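PDB 1R5M: SIR4-interacting protein SIF2 from Saccharomyces cerevisiae, which antagonizes telomeric silencing in yeast, belongs to the Set3C corepressor complex and may recruit SIR4 to non-telomeric sites. Local coordinates for residues Ala92-Pro97 and Asn121-Gly126; Asn129-Leu134 and Leu142-Phe147; Ser296-Asp301 and Val312-Leu317; Gly342-Val347 and Val356-Lys361. One frame throughout, in Å; residues are numbered along the deposited sequence.

In the fold
All four contacts lie in a WD40 beta-propeller, in two touching pairs on opposite sides of the chain's centre. Contacts 1 and 2, centres about 9 Å apart, share neighbouring strands 122-127 and 132-136, and the His96-Glu131 hydrogen bond joins them. Contacts 3 and 4, centres about 11 Å apart, meet through apolar packing of Val312 on Tyr345, Val347 and Tyr357. Contact 1 is buried; the other three are partly buried. Contacts 2 and 4 are antiparallel strand pairs; contact 4 adds a salt bridge across the strands, while that of contact 2 lies within 129-134. Contact 1, between two blades, and contact 3, across one blade, rest instead on side-chain packing and a single direct hydrogen bond each.

Contact 1. Residues Ala92-Pro97 and Asn121-Gly126; sequences AELRHP and NSIVTG. With SO4 (sulfate ion), chain B.
Thr125 OG1 and His96 NE2 meet 2.7 Å apart, the hydroxyl lying at the edge of the imidazole, near the ring plane. Either atom could supply the proton. Thr125 sets OG1 between its backbone N and carbonyl carbon (chi1 56°), which turns the hydroxyl to the ring and CG2 to Leu94. That methyl touches Leu94 CD1 at 3.9 Å, the two side chains crossing at about a right angle; Leu94 CD1 also reaches Ile123 CG2 at 4.3 Å. Trp135 NE1 bonds to Thr125 OG1 as well, and His96 ND1 to Glu131 OE1, giving a Trp-Thr-His-acid chain that resembles the structural tetrad of WD40 repeats and ties the end of strand 86-95 in one blade to strand 122-127 of the next. With an alanine in place of His96, Thr125 OG1 would probably lose this partner, and the chain would be broken between threonine and Glu131. Arg95 points away from 121-126. Its guanidinium grips a sulfate, probably from the crystallisation liquor, through NH1 to O1 (2.9 Å) and NH2 to O4 (2.8 Å). Asn67 and Arg71 bind the same ion, and Arg95 NH2 also forms a salt bridge with Glu93 OE2 at 2.8 Å.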
loop_
_atom_site.group_PDB
_atom_site.type_symbol
_atom_site.label_atom_id
_atom_site.label_comp_id
_atom_site.label_asym_id
_atom_site.label_seq_id
_atom_site.Cartn_x
_atom_site.Cartn_y
_atom_site.Cartn_z
ATOM N N ALA A 92 -2.926 18.227 -13.063
ATOM C CA ALA A 92 -2.504 19.248 -12.117
ATOM C C ALA A 92 -1.199 18.914 -11.416
ATOM O O ALA A 92 -0.788 17.754 -11.347
ATOM C CB ALA A 92 -3.599 19.463 -11.075
ATOM N N GLU A 93 -0.553 19.955 -10.904
ATOM C CA GLU A 93 0.683 19.815 -10.156
ATOM C C GLU A 93 0.308 20.034 -8.691
ATOM O O GLU A 93 -0.389 20.998 -8.359
ATOM C CB GLU A 93 1.705 20.869 -10.598
ATOM C CG GLU A 93 2.081 20.786 -12.069
ATOM C CD GLU A 93 3.089 21.844 -12.485
ATOM O OE1 GLU A 93 3.409 21.917 -13.691
ATOM O OE2 GLU A 93 3.565 22.602 -11.613
ATOM N N LEU A 94 0.750 19.126 -7.829
ATOM C CA LEU A 94 0.475 19.206 -6.398
ATOM C C LEU A 94 1.826 19.467 -5.742
ATOM O O LEU A 94 2.521 18.539 -5.323
ATOM C CB LEU A 94 -0.117 17.882 -5.908
ATOM C CG LEU A 94 -1.223 17.265 -6.777
ATOM C CD1 LEU A 94 -1.709 15.986 -6.115
ATOM C CD2 LEU A 94 -2.383 18.246 -6.966
ATOM N N ARG A 95 2.193 20.739 -5.654
ATOM C CA ARG A 95 3.489 21.116 -5.110
ATOM C C ARG A 95 3.513 21.475 -3.629
ATOM O O ARG A 95 2.570 22.065 -3.101
ATOM C CB ARG A 95 4.048 22.281 -5.937
ATOM C CG ARG A 95 5.554 22.475 -5.838
ATOM C CD ARG A 95 6.023 23.538 -6.831
ATOM N NE ARG A 95 5.688 23.201 -8.217
ATOM C CZ ARG A 95 6.417 22.412 -9.003
ATOM N NH1 ARG A 95 7.536 21.864 -8.553
ATOM N NH2 ARG A 95 6.026 22.173 -10.248
ATOM N N HIS A 96 4.601 21.088 -2.965
ATOM C CA HIS A 96 4.813 21.393 -1.552
ATOM C C HIS A 96 5.988 22.365 -1.493
ATOM O O HIS A 96 7.007 22.153 -2.143
ATOM C CB HIS A 96 5.203 20.137 -0.763
ATOM C CG HIS A 96 4.079 19.176 -0.534
ATOM N ND1 HIS A 96 3.560 18.927 0.718
ATOM C CD2 HIS A 96 3.413 18.362 -1.387
ATOM C CE1 HIS A 96 2.627 17.995 0.629
ATOM N NE2 HIS A 96 2.520 17.634 -0.637
ATOM N N PRO A 97 5.859 23.453 -0.729
ATOM C CA PRO A 97 6.982 24.390 -0.656
ATOM C C PRO A 97 8.109 23.761 0.161
ATOM O O PRO A 97 7.871 22.839 0.939
ATOM C CB PRO A 97 6.369 25.599 0.046
ATOM C CG PRO A 97 5.368 24.962 0.970
ATOM C CD PRO A 97 4.720 23.919 0.080
ATOM N N ASN A 121 -12.552 11.520 -4.721
ATOM C CA ASN A 121 -12.633 12.954 -4.983
ATOM C C ASN A 121 -11.533 13.784 -4.338
ATOM O O ASN A 121 -11.305 14.927 -4.739
ATOM C CB ASN A 121 -13.998 13.499 -4.548
ATOM C CG ASN A 121 -15.119 13.022 -5.443
ATOM O OD1 ASN A 121 -15.082 13.230 -6.655
ATOM N ND2 ASN A 121 -16.121 12.376 -4.856
ATOM N N SER A 122 -10.844 13.210 -3.356
ATOM C CA SER A 122 -9.775 13.923 -2.668
ATOM C C SER A 122 -8.533 13.058 -2.557
ATOM O O SER A 122 -8.608 11.831 -2.639
ATOM C CB SER A 122 -10.225 14.316 -1.262
ATOM O OG SER A 122 -11.424 15.076 -1.313
ATOM N N ILE A 123 -7.389 13.699 -2.362
ATOM C CA ILE A 123 -6.138 12.966 -2.219
ATOM C C ILE A 123 -5.194 13.701 -1.276
ATOM O O ILE A 123 -5.154 14.931 -1.257
ATOM C CB ILE A 123 -5.453 12.747 -3.606
ATOM C CG1 ILE A 123 -4.168 11.928 -3.429
ATOM C CG2 ILE A 123 -5.156 14.083 -4.278
ATOM C CD1 ILE A 123 -3.544 11.467 -4.741
ATOM N N VAL A 124 -4.468 12.939 -0.467
ATOM C CA VAL A 124 -3.495 13.502 0.462
ATOM C C VAL A 124 -2.103 13.168 -0.056
ATOM O O VAL A 124 -1.858 12.051 -0.518
ATOM C CB VAL A 124 -3.626 12.888 1.884
ATOM C CG1 VAL A 124 -2.426 13.291 2.745
ATOM C CG2 VAL A 124 -4.913 13.355 2.543
ATOM N N THR A 125 -1.203 14.142 0.001
ATOM C CA THR A 125 0.179 13.924 -0.405
ATOM C C THR A 125 1.050 14.280 0.796
ATOM O O THR A 125 0.759 15.235 1.526
ATOM C CB THR A 125 0.587 14.797 -1.626
ATOM O OG1 THR A 125 0.363 16.183 -1.341
ATOM C CG2 THR A 125 -0.213 14.389 -2.858
ATOM N N GLY A 126 2.093 13.484 1.018
ATOM C CA GLY A 126 3.004 13.723 2.126
ATOM C C GLY A 126 4.429 13.801 1.611
ATOM O O GLY A 126 4.780 13.108 0.654
HETATM S S SO4 B . 9.028 20.194 -11.648
HETATM O O1 SO4 B . 9.440 20.451 -10.255
HETATM O O2 SO4 B . 10.144 20.520 -12.557
HETATM O O3 SO4 B . 8.662 18.773 -11.800
HETATM O O4 SO4 B . 7.862 21.031 -11.988
#

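Contact 2. Residues Asn129-Leu134 and Leu142-Phe147; sequences NGELRL and LNVLNF
Glu131 carries CG anti to the backbone N (chi1 -176°) and runs on extended, which brings OE2 to 3.5 Å from Val144 CG1. Arg133, its CG anti to the carbonyl carbon and its chain straight as far as NE, lies side by side with Val144 and turns one face of the guanidinium to it, CG2 resting 3.6 Å above the plane toward the rim. Arg133 grips the Glu131 carboxylate side-on: NE bonds to OE1 at 2.9 Å, almost straight (176°), and NH2 to OE2 at 3.1 Å, both nitrogens above the carboxylate plane. Asn146 OD1 lies 3.3 Å from Glu131 CB, the two side chains crossing at about a right angle. On the face of Leu132, Leu134 and Leu145 the CB atoms of Leu132 and Leu145 pair; at the strand end Leu134 CG packs on Leu142 CB at 3.9 Å. These strands form the antiparallel hairpin of a WD40 blade that ends in its outermost strand, 141-145. Leu142 and Asn143 both stand opposite Leu134, a classic beta bulge, with Leu142 N bonding to Leu134 O at 2.7 Å. Where the strands part, one water donates to Gly130 O and Leu145 O and accepts from Phe147 N. With Arg133 holding both carboxylate oxygens and His96 bonded to OE1, Glu131 probably stays charged, and Val144 covers the pair with hydrocarbon.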
loop_
_atom_site.group_PDB
_atom_site.type_symbol
_atom_site.label_atom_id
_atom_site.label_comp_id
_atom_site.label_asym_id
_atom_site.label_seq_id
_atom_site.Cartn_x
_atom_site.Cartn_y
_atom_site.Cartn_z
ATOM N N ASN A 129 9.677 16.199 4.670
ATOM C CA ASN A 129 9.731 17.020 5.875
ATOM C C ASN A 129 8.557 16.808 6.821
ATOM O O ASN A 129 8.533 17.372 7.917
ATOM C CB ASN A 129 9.899 18.519 5.542
ATOM C CG ASN A 129 8.658 19.150 4.927
ATOM O OD1 ASN A 129 7.531 18.897 5.356
ATOM N ND2 ASN A 129 8.869 20.003 3.931
ATOM N N GLY A 130 7.594 15.988 6.400
ATOM C CA GLY A 130 6.450 15.687 7.245
ATOM C C GLY A 130 5.128 16.339 6.893
ATOM O O GLY A 130 4.075 15.913 7.370
ATOM N N GLU A 131 5.167 17.370 6.060
ATOM C CA GLU A 131 3.949 18.067 5.681
ATOM C C GLU A 131 2.985 17.234 4.852
ATOM O O GLU A 131 3.391 16.444 4.001
ATOM C CB GLU A 131 4.286 19.334 4.896
ATOM C CG GLU A 131 3.068 20.183 4.546
ATOM C CD GLU A 131 3.409 21.334 3.628
ATOM O OE1 GLU A 131 3.842 21.073 2.487
ATOM O OE2 GLU A 131 3.247 22.501 4.044
ATOM N N LEU A 132 1.696 17.431 5.106
ATOM C CA LEU A 132 0.643 16.761 4.360
ATOM C C LEU A 132 -0.200 17.853 3.710
ATOM O O LEU A 132 -0.421 18.908 4.309
ATOM C CB LEU A 132 -0.262 15.951 5.294
ATOM C CG LEU A 132 0.324 14.769 6.066
ATOM C CD1 LEU A 132 -0.660 14.356 7.160
ATOM C CD2 LEU A 132 0.598 13.609 5.123
ATOM N N ARG A 133 -0.640 17.615 2.480
ATOM C CA ARG A 133 -1.518 18.550 1.785
ATOM C C ARG A 133 -2.692 17.754 1.239
ATOM O O ARG A 133 -2.535 16.599 0.819
ATOM C CB ARG A 133 -0.783 19.294 0.665
ATOM C CG ARG A 133 0.122 20.379 1.224
ATOM C CD ARG A 133 0.891 21.190 0.187
ATOM N NE ARG A 133 1.687 22.165 0.928
ATOM C CZ ARG A 133 1.462 23.475 0.947
ATOM N NH1 ARG A 133 0.477 24.011 0.236
ATOM N NH2 ARG A 133 2.174 24.241 1.758
ATOM N N LEU A 134 -3.870 18.371 1.285
ATOM C CA LEU A 134 -5.111 17.758 0.829
ATOM C C LEU A 134 -5.557 18.459 -0.442
ATOM O O LEU A 134 -5.619 19.690 -0.486
ATOM C CB LEU A 134 -6.184 17.912 1.910
ATOM C CG LEU A 134 -7.585 17.410 1.571
ATOM C CD1 LEU A 134 -7.569 15.890 1.438
ATOM C CD2 LEU A 134 -8.549 17.839 2.658
ATOM N N LEU A 142 -7.023 21.969 -0.921
ATOM C CA LEU A 142 -8.124 22.058 0.030
ATOM C C LEU A 142 -7.694 22.412 1.446
ATOM O O LEU A 142 -8.384 23.147 2.150
ATOM C CB LEU A 142 -8.875 20.727 0.077
ATOM C CG LEU A 142 -9.475 20.247 -1.244
ATOM C CD1 LEU A 142 -10.026 18.844 -1.077
ATOM C CD2 LEU A 142 -10.572 21.205 -1.685
ATOM N N ASN A 143 -6.548 21.893 1.869
ATOM C CA ASN A 143 -6.108 22.142 3.233
ATOM C C ASN A 143 -4.644 21.749 3.372
ATOM O O ASN A 143 -4.145 20.923 2.611
ATOM C CB ASN A 143 -6.950 21.279 4.181
ATOM C CG ASN A 143 -7.198 21.932 5.524
ATOM O OD1 ASN A 143 -6.492 22.854 5.926
ATOM N ND2 ASN A 143 -8.207 21.438 6.239
ATOM N N VAL A 144 -3.956 22.351 4.337
ATOM C CA VAL A 144 -2.562 22.017 4.598
ATOM C C VAL A 144 -2.538 21.491 6.024
ATOM O O VAL A 144 -2.950 22.188 6.953
ATOM C CB VAL A 144 -1.641 23.248 4.476
ATOM C CG1 VAL A 144 -0.201 22.853 4.788
ATOM C CG2 VAL A 144 -1.732 23.827 3.076
ATOM N N LEU A 145 -2.077 20.253 6.183
ATOM C CA LEU A 145 -2.010 19.585 7.481
ATOM C C LEU A 145 -0.555 19.357 7.870
ATOM O O LEU A 145 0.043 18.338 7.513
ATOM C CB LEU A 145 -2.752 18.245 7.407
ATOM C CG LEU A 145 -4.290 18.275 7.410
ATOM C CD1 LEU A 145 -4.824 19.173 6.311
ATOM C CD2 LEU A 145 -4.812 16.855 7.237
ATOM N N ASN A 146 0.005 20.294 8.625
ATOM C CA ASN A 146 1.406 20.201 9.011
ATOM C C ASN A 146 1.647 20.008 10.504
ATOM O O ASN A 146 1.368 20.894 11.311
ATOM C CB ASN A 146 2.136 21.452 8.516
ATOM C CG ASN A 146 3.636 21.291 8.535
ATOM O OD1 ASN A 146 4.162 20.264 8.108
ATOM N ND2 ASN A 146 4.338 22.311 9.021
ATOM N N PHE A 147 2.164 18.837 10.863
ATOM C CA PHE A 147 2.467 18.524 12.253
ATOM C C PHE A 147 3.650 17.557 12.320
ATOM O O PHE A 147 4.522 17.688 13.180
ATOM C CB PHE A 147 1.251 17.913 12.952
ATOM C CG PHE A 147 1.361 17.903 14.449
ATOM C CD1 PHE A 147 1.310 19.096 15.168
ATOM C CD2 PHE A 147 1.541 16.713 15.140
ATOM C CE1 PHE A 147 1.437 19.100 16.554
ATOM C CE2 PHE A 147 1.669 16.705 16.530
ATOM C CZ PHE A 147 1.617 17.902 17.237
HETATM O O HOH W 1 6.812 19.473 8.517
HETATM O O HOH W 2 1.941 16.713 8.856
#

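Contact 3. Residues Ser296-Asp301 and Val312-Leu317; sequences SWVGDD and VRLWSL
Leu317 N donates to Asp301 O at 2.9 Å. The leucine side chain folds over the same carbonyl: CG is anti to its own carbonyl carbon (chi1 -86°), CD1 lies 3.6 Å from Asp301 O, and CD2 goes to the Trp297 indole. Leu317 CD2 touches Trp297 CZ3 at 3.8 Å, at the ring's edge and near its plane, the two side chains crossing at about a right angle. Further along, Val298 CG2 meets Leu314 CD1 at 4.0 Å. Asp301 O takes a second proton from a water at 2.7 Å, and that water is also hydrogen-bonded to Ser316 OG, which is in turn hydrogen-bonded to Gln319 N. Around these groups lies a second shell. Trp297 NE1 bonds to Glu254 O of the preceding blade, Ile273 packs against both Trp297 and Leu317, and Ile304 of the strand in between lies against Val298. Strands 292-298 and 311-316 are the first and third of one blade, bridged here past the second strand, 302-307. Next to this bridge Trp315 NE1 bonds to Ser305 OG, the tryptophan-serine pairing characteristic of a WD40 repeat.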
loop_
_atom_site.group_PDB
_atom_site.type_symbol
_atom_site.label_atom_id
_atom_site.label_comp_id
_atom_site.label_asym_id
_atom_site.label_seq_id
_atom_site.Cartn_x
_atom_site.Cartn_y
_atom_site.Cartn_z
ATOM N N SER A 296 -2.264 -8.888 1.413
ATOM C CA SER A 296 -3.608 -8.434 1.082
ATOM C C SER A 296 -4.643 -9.521 1.282
ATOM O O SER A 296 -4.332 -10.713 1.289
ATOM C CB SER A 296 -3.695 -8.016 -0.394
ATOM O OG SER A 296 -2.844 -6.935 -0.711
ATOM N N TRP A 297 -5.889 -9.091 1.425
ATOM C CA TRP A 297 -6.991 -10.019 1.530
ATOM C C TRP A 297 -7.301 -10.460 0.109
ATOM O O TRP A 297 -7.166 -9.680 -0.837
ATOM C CB TRP A 297 -8.236 -9.336 2.104
ATOM C CG TRP A 297 -8.214 -9.210 3.573
ATOM C CD1 TRP A 297 -7.848 -8.117 4.303
ATOM C CD2 TRP A 297 -8.527 -10.237 4.512
ATOM N NE1 TRP A 297 -7.913 -8.403 5.645
ATOM C CE2 TRP A 297 -8.326 -9.701 5.802
ATOM C CE3 TRP A 297 -8.957 -11.565 4.389
ATOM C CZ2 TRP A 297 -8.539 -10.447 6.965
ATOM C CZ3 TRP A 297 -9.171 -12.310 5.546
ATOM C CH2 TRP A 297 -8.960 -11.745 6.819
ATOM N N VAL A 298 -7.689 -11.719 -0.036
ATOM C CA VAL A 298 -8.085 -12.263 -1.328
ATOM C C VAL A 298 -9.480 -12.773 -1.005
ATOM O O VAL A 298 -9.660 -13.900 -0.543
ATOM C CB VAL A 298 -7.177 -13.424 -1.770
ATOM C CG1 VAL A 298 -7.678 -13.997 -3.087
ATOM C CG2 VAL A 298 -5.740 -12.930 -1.924
ATOM N N GLY A 299 -10.472 -11.921 -1.228
ATOM C CA GLY A 299 -11.825 -12.307 -0.885
ATOM C C GLY A 299 -11.929 -12.264 0.629
ATOM O O GLY A 299 -11.223 -11.491 1.287
ATOM N N ASP A 300 -12.779 -13.112 1.193
ATOM C CA ASP A 300 -12.984 -13.140 2.635
ATOM C C ASP A 300 -12.399 -14.363 3.334
ATOM O O ASP A 300 -12.350 -14.400 4.562
ATOM C CB ASP A 300 -14.483 -13.085 2.938
ATOM C CG ASP A 300 -15.140 -11.826 2.417
ATOM O OD1 ASP A 300 -16.369 -11.857 2.181
ATOM O OD2 ASP A 300 -14.440 -10.804 2.249
ATOM N N ASP A 301 -11.957 -15.354 2.567
ATOM C CA ASP A 301 -11.437 -16.584 3.160
ATOM C C ASP A 301 -9.960 -16.852 2.917
ATOM O O ASP A 301 -9.448 -17.893 3.326
ATOM C CB ASP A 301 -12.225 -17.793 2.644
ATOM C CG ASP A 301 -13.721 -17.562 2.645
ATOM O OD1 ASP A 301 -14.268 -17.175 3.698
ATOM O OD2 ASP A 301 -14.351 -17.779 1.586
ATOM N N VAL A 312 5.774 -15.814 -2.901
ATOM C CA VAL A 312 4.419 -15.292 -2.842
ATOM C C VAL A 312 3.639 -16.469 -2.279
ATOM O O VAL A 312 3.718 -17.581 -2.808
ATOM C CB VAL A 312 3.876 -14.942 -4.241
ATOM C CG1 VAL A 312 2.435 -14.469 -4.133
ATOM C CG2 VAL A 312 4.737 -13.862 -4.877
ATOM N N ARG A 313 2.904 -16.238 -1.197
ATOM C CA ARG A 313 2.151 -17.312 -0.572
ATOM C C ARG A 313 0.685 -16.970 -0.377
ATOM O O ARG A 313 0.347 -15.890 0.109
ATOM C CB ARG A 313 2.791 -17.671 0.773
ATOM C CG ARG A 313 4.228 -18.164 0.626
ATOM C CD ARG A 313 4.919 -18.390 1.960
ATOM N NE ARG A 313 6.343 -18.654 1.764
ATOM C CZ ARG A 313 6.924 -19.829 1.972
ATOM N NH1 ARG A 313 6.207 -20.863 2.395
ATOM N NH2 ARG A 313 8.224 -19.973 1.747
ATOM N N LEU A 314 -0.176 -17.901 -0.777
ATOM C CA LEU A 314 -1.624 -17.748 -0.651
ATOM C C LEU A 314 -2.051 -18.663 0.490
ATOM O O LEU A 314 -1.766 -19.867 0.476
ATOM C CB LEU A 314 -2.318 -18.159 -1.954
ATOM C CG LEU A 314 -3.846 -18.071 -1.970
ATOM C CD1 LEU A 314 -4.288 -16.615 -1.876
ATOM C CD2 LEU A 314 -4.370 -18.700 -3.253
ATOM N N TRP A 315 -2.740 -18.089 1.471
ATOM C CA TRP A 315 -3.161 -18.827 2.657
ATOM C C TRP A 315 -4.672 -18.972 2.773
ATOM O O TRP A 315 -5.418 -18.068 2.410
ATOM C CB TRP A 315 -2.638 -18.117 3.912
ATOM C CG TRP A 315 -1.203 -17.641 3.824
ATOM C CD1 TRP A 315 -0.753 -16.470 3.276
ATOM C CD2 TRP A 315 -0.049 -18.309 4.340
ATOM N NE1 TRP A 315 0.614 -16.366 3.429
ATOM C CE2 TRP A 315 1.068 -17.484 4.079
ATOM C CE3 TRP A 315 0.151 -19.529 5.001
ATOM C CZ2 TRP A 315 2.366 -17.838 4.460
ATOM C CZ3 TRP A 315 1.439 -19.881 5.376
ATOM C CH2 TRP A 315 2.529 -19.039 5.106
ATOM N N SER A 316 -5.110 -20.113 3.300
ATOM C CA SER A 316 -6.530 -20.395 3.489
ATOM C C SER A 316 -6.933 -20.276 4.955
ATOM O O SER A 316 -6.360 -20.940 5.819
ATOM C CB SER A 316 -6.856 -21.810 3.000
ATOM O OG SER A 316 -8.147 -22.221 3.431
ATOM N N LEU A 317 -7.912 -19.424 5.246
ATOM C CA LEU A 317 -8.383 -19.285 6.620
ATOM C C LEU A 317 -9.280 -20.470 6.979
ATOM O O LEU A 317 -9.250 -20.959 8.106
ATOM C CB LEU A 317 -9.160 -17.975 6.806
ATOM C CG LEU A 317 -8.323 -16.733 7.127
ATOM C CD1 LEU A 317 -7.435 -16.369 5.942
ATOM C CD2 LEU A 317 -9.252 -15.580 7.472
HETATM O O HOH W 3 -10.107 -20.458 2.694
#

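Contact 4. Residues Gly342-Val347 and Val356-Lys361; sequences GQKYAV and VYDLKK
Val347 CG2 rests on the edge of the Tyr357 ring, in its plane, 3.7 Å from CE2; with CG1 anti to the carbonyl carbon (chi1 -64°), CG2 falls between the backbone N and the carbonyl carbon, and the two side chains cross at about a right angle. Tyr345 CB extends this apolar side to Leu359 CD1, while on the opposite face Ala346 CB meets Val356 CG2 at 4.2 Å, and both residues touch Trp402 of strand 397-402, in the next blade. The strands are the two middle ones of a WD40 propeller blade, an antiparallel beta hairpin whose axes run at 156°. Tyr345 and Tyr357 form its hydrogen-bonded pair, with Tyr357 N bonding to Tyr345 O at 2.7 Å and Tyr345 N to Tyr357 O. Past the last pair, Leu359 N donates to Gln343 O, and the chain turns into the short helix 360-363. Asp358 marks the polar edge. Its OD1 accepts from Lys344 NZ at 2.9 Å, a salt bridge, and from Lys360 N at 3.1 Å, a capping bond, the two donors reaching it from opposite faces of the carboxylate. Lys344 gets there by bending at chi2 and chi4, and it also makes a cation-pi contact with Tyr385. Replacing Asp358 with an alanine would probably strip Lys344 of its counter-charge and Lys360 N of its capping acceptor. Gln343 crosses Lys360 obliquely, with OE1 held by Asn363 ND2. Gln343 NE2 donates to a water at 3.2 Å, which in turn donates to Lys360 O.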
loop_
_atom_site.group_PDB
_atom_site.type_symbol
_atom_site.label_atom_id
_atom_site.label_comp_id
_atom_site.label_asym_id
_atom_site.label_seq_id
_atom_site.Cartn_x
_atom_site.Cartn_y
_atom_site.Cartn_z
ATOM N N GLY A 342 -9.469 -8.720 -7.040
ATOM C CA GLY A 342 -8.878 -9.771 -6.227
ATOM C C GLY A 342 -8.472 -11.033 -6.966
ATOM O O GLY A 342 -8.216 -12.061 -6.342
ATOM N N GLN A 343 -8.391 -10.955 -8.290
ATOM C CA GLN A 343 -8.039 -12.115 -9.105
ATOM C C GLN A 343 -6.593 -12.135 -9.588
ATOM O O GLN A 343 -6.137 -13.132 -10.145
ATOM C CB GLN A 343 -8.974 -12.191 -10.316
ATOM C CG GLN A 343 -10.445 -12.340 -9.947
ATOM C CD GLN A 343 -10.793 -13.750 -9.511
ATOM O OE1 GLN A 343 -10.090 -14.356 -8.705
ATOM N NE2 GLN A 343 -11.890 -14.277 -10.042
ATOM N N LYS A 344 -5.875 -11.037 -9.380
ATOM C CA LYS A 344 -4.486 -10.947 -9.822
ATOM C C LYS A 344 -3.614 -10.308 -8.752
ATOM O O LYS A 344 -4.052 -9.400 -8.050
ATOM C CB LYS A 344 -4.401 -10.110 -11.103
ATOM C CG LYS A 344 -5.227 -10.645 -12.274
ATOM C CD LYS A 344 -4.584 -11.878 -12.890
ATOM C CE LYS A 344 -5.392 -12.392 -14.078
ATOM N NZ LYS A 344 -6.732 -12.899 -13.660
ATOM N N TYR A 345 -2.383 -10.788 -8.629
ATOM C CA TYR A 345 -1.449 -10.247 -7.646
ATOM C C TYR A 345 -0.151 -9.912 -8.368
ATOM O O TYR A 345 0.480 -10.789 -8.957
ATOM C CB TYR A 345 -1.184 -11.270 -6.535
ATOM C CG TYR A 345 -0.532 -10.674 -5.305
ATOM C CD1 TYR A 345 -1.209 -9.738 -4.523
ATOM C CD2 TYR A 345 0.756 -11.041 -4.922
ATOM C CE1 TYR A 345 -0.618 -9.183 -3.384
ATOM C CE2 TYR A 345 1.359 -10.491 -3.785
ATOM C CZ TYR A 345 0.663 -9.564 -3.022
ATOM O OH TYR A 345 1.241 -9.023 -1.894
ATOM N N ALA A 346 0.239 -8.643 -8.324
ATOM C CA ALA A 346 1.452 -8.187 -8.991
ATOM C C ALA A 346 2.565 -7.936 -7.988
ATOM O O ALA A 346 2.350 -7.293 -6.961
ATOM C CB ALA A 346 1.165 -6.912 -9.774
ATOM N N VAL A 347 3.757 -8.446 -8.288
ATOM C CA VAL A 347 4.901 -8.267 -7.406
ATOM C C VAL A 347 6.108 -7.725 -8.157
ATOM O O VAL A 347 6.297 -8.015 -9.337
ATOM C CB VAL A 347 5.306 -9.591 -6.725
ATOM C CG1 VAL A 347 4.182 -10.077 -5.821
ATOM C CG2 VAL A 347 5.642 -10.637 -7.774
ATOM N N VAL A 356 2.938 -10.998 -12.592
ATOM C CA VAL A 356 1.527 -10.895 -12.265
ATOM C C VAL A 356 1.054 -12.335 -12.134
ATOM O O VAL A 356 1.188 -13.132 -13.067
ATOM C CB VAL A 356 0.720 -10.184 -13.368
ATOM C CG1 VAL A 356 -0.754 -10.126 -12.977
ATOM C CG2 VAL A 356 1.251 -8.774 -13.574
ATOM N N TYR A 357 0.535 -12.671 -10.959
ATOM C CA TYR A 357 0.041 -14.016 -10.682
ATOM C C TYR A 357 -1.475 -14.072 -10.797
ATOM O O TYR A 357 -2.175 -13.123 -10.441
ATOM C CB TYR A 357 0.492 -14.452 -9.286
ATOM C CG TYR A 357 1.982 -14.678 -9.211
ATOM C CD1 TYR A 357 2.548 -15.868 -9.671
ATOM C CD2 TYR A 357 2.837 -13.679 -8.745
ATOM C CE1 TYR A 357 3.929 -16.054 -9.673
ATOM C CE2 TYR A 357 4.217 -13.856 -8.743
ATOM C CZ TYR A 357 4.757 -15.044 -9.211
ATOM O OH TYR A 357 6.121 -15.214 -9.238
ATOM N N ASP A 358 -1.975 -15.193 -11.305
ATOM C CA ASP A 358 -3.404 -15.379 -11.495
ATOM C C ASP A 358 -3.982 -16.215 -10.361
ATOM O O ASP A 358 -3.551 -17.345 -10.122
ATOM C CB ASP A 358 -3.649 -16.056 -12.844
ATOM C CG ASP A 358 -5.118 -16.224 -13.158
ATOM O OD1 ASP A 358 -5.948 -15.489 -12.582
ATOM O OD2 ASP A 358 -5.441 -17.087 -14.001
ATOM N N LEU A 359 -4.959 -15.644 -9.665
ATOM C CA LEU A 359 -5.597 -16.313 -8.542
ATOM C C LEU A 359 -6.987 -16.828 -8.902
ATOM O O LEU A 359 -7.633 -17.480 -8.089
ATOM C CB LEU A 359 -5.722 -15.340 -7.364
ATOM C CG LEU A 359 -4.484 -14.524 -6.977
ATOM C CD1 LEU A 359 -4.829 -13.610 -5.798
ATOM C CD2 LEU A 359 -3.339 -15.453 -6.607
ATOM N N LYS A 360 -7.435 -16.538 -10.120
ATOM C CA LYS A 360 -8.767 -16.938 -10.572
ATOM C C LYS A 360 -9.181 -18.373 -10.260
ATOM O O LYS A 360 -10.181 -18.598 -9.578
ATOM C CB LYS A 360 -8.913 -16.686 -12.076
ATOM C CG LYS A 360 -10.316 -16.951 -12.602
ATOM C CD LYS A 360 -10.452 -16.559 -14.063
ATOM C CE LYS A 360 -11.876 -16.773 -14.556
ATOM N NZ LYS A 360 -12.050 -16.347 -15.976
ATOM N N LYS A 361 -8.427 -19.346 -10.760
ATOM C CA LYS A 361 -8.769 -20.744 -10.518
ATOM C C LYS A 361 -8.678 -21.100 -9.040
ATOM O O LYS A 361 -9.498 -21.864 -8.526
ATOM C CB LYS A 361 -7.864 -21.657 -11.347
ATOM C CG LYS A 361 -7.918 -21.354 -12.839
ATOM C CD LYS A 361 -9.358 -21.275 -13.332
ATOM C CE LYS A 361 -9.431 -20.795 -14.773
ATOM N NZ LYS A 361 -10.840 -20.615 -15.221
HETATM O O HOH W 4 -12.572 -17.354 -9.260
#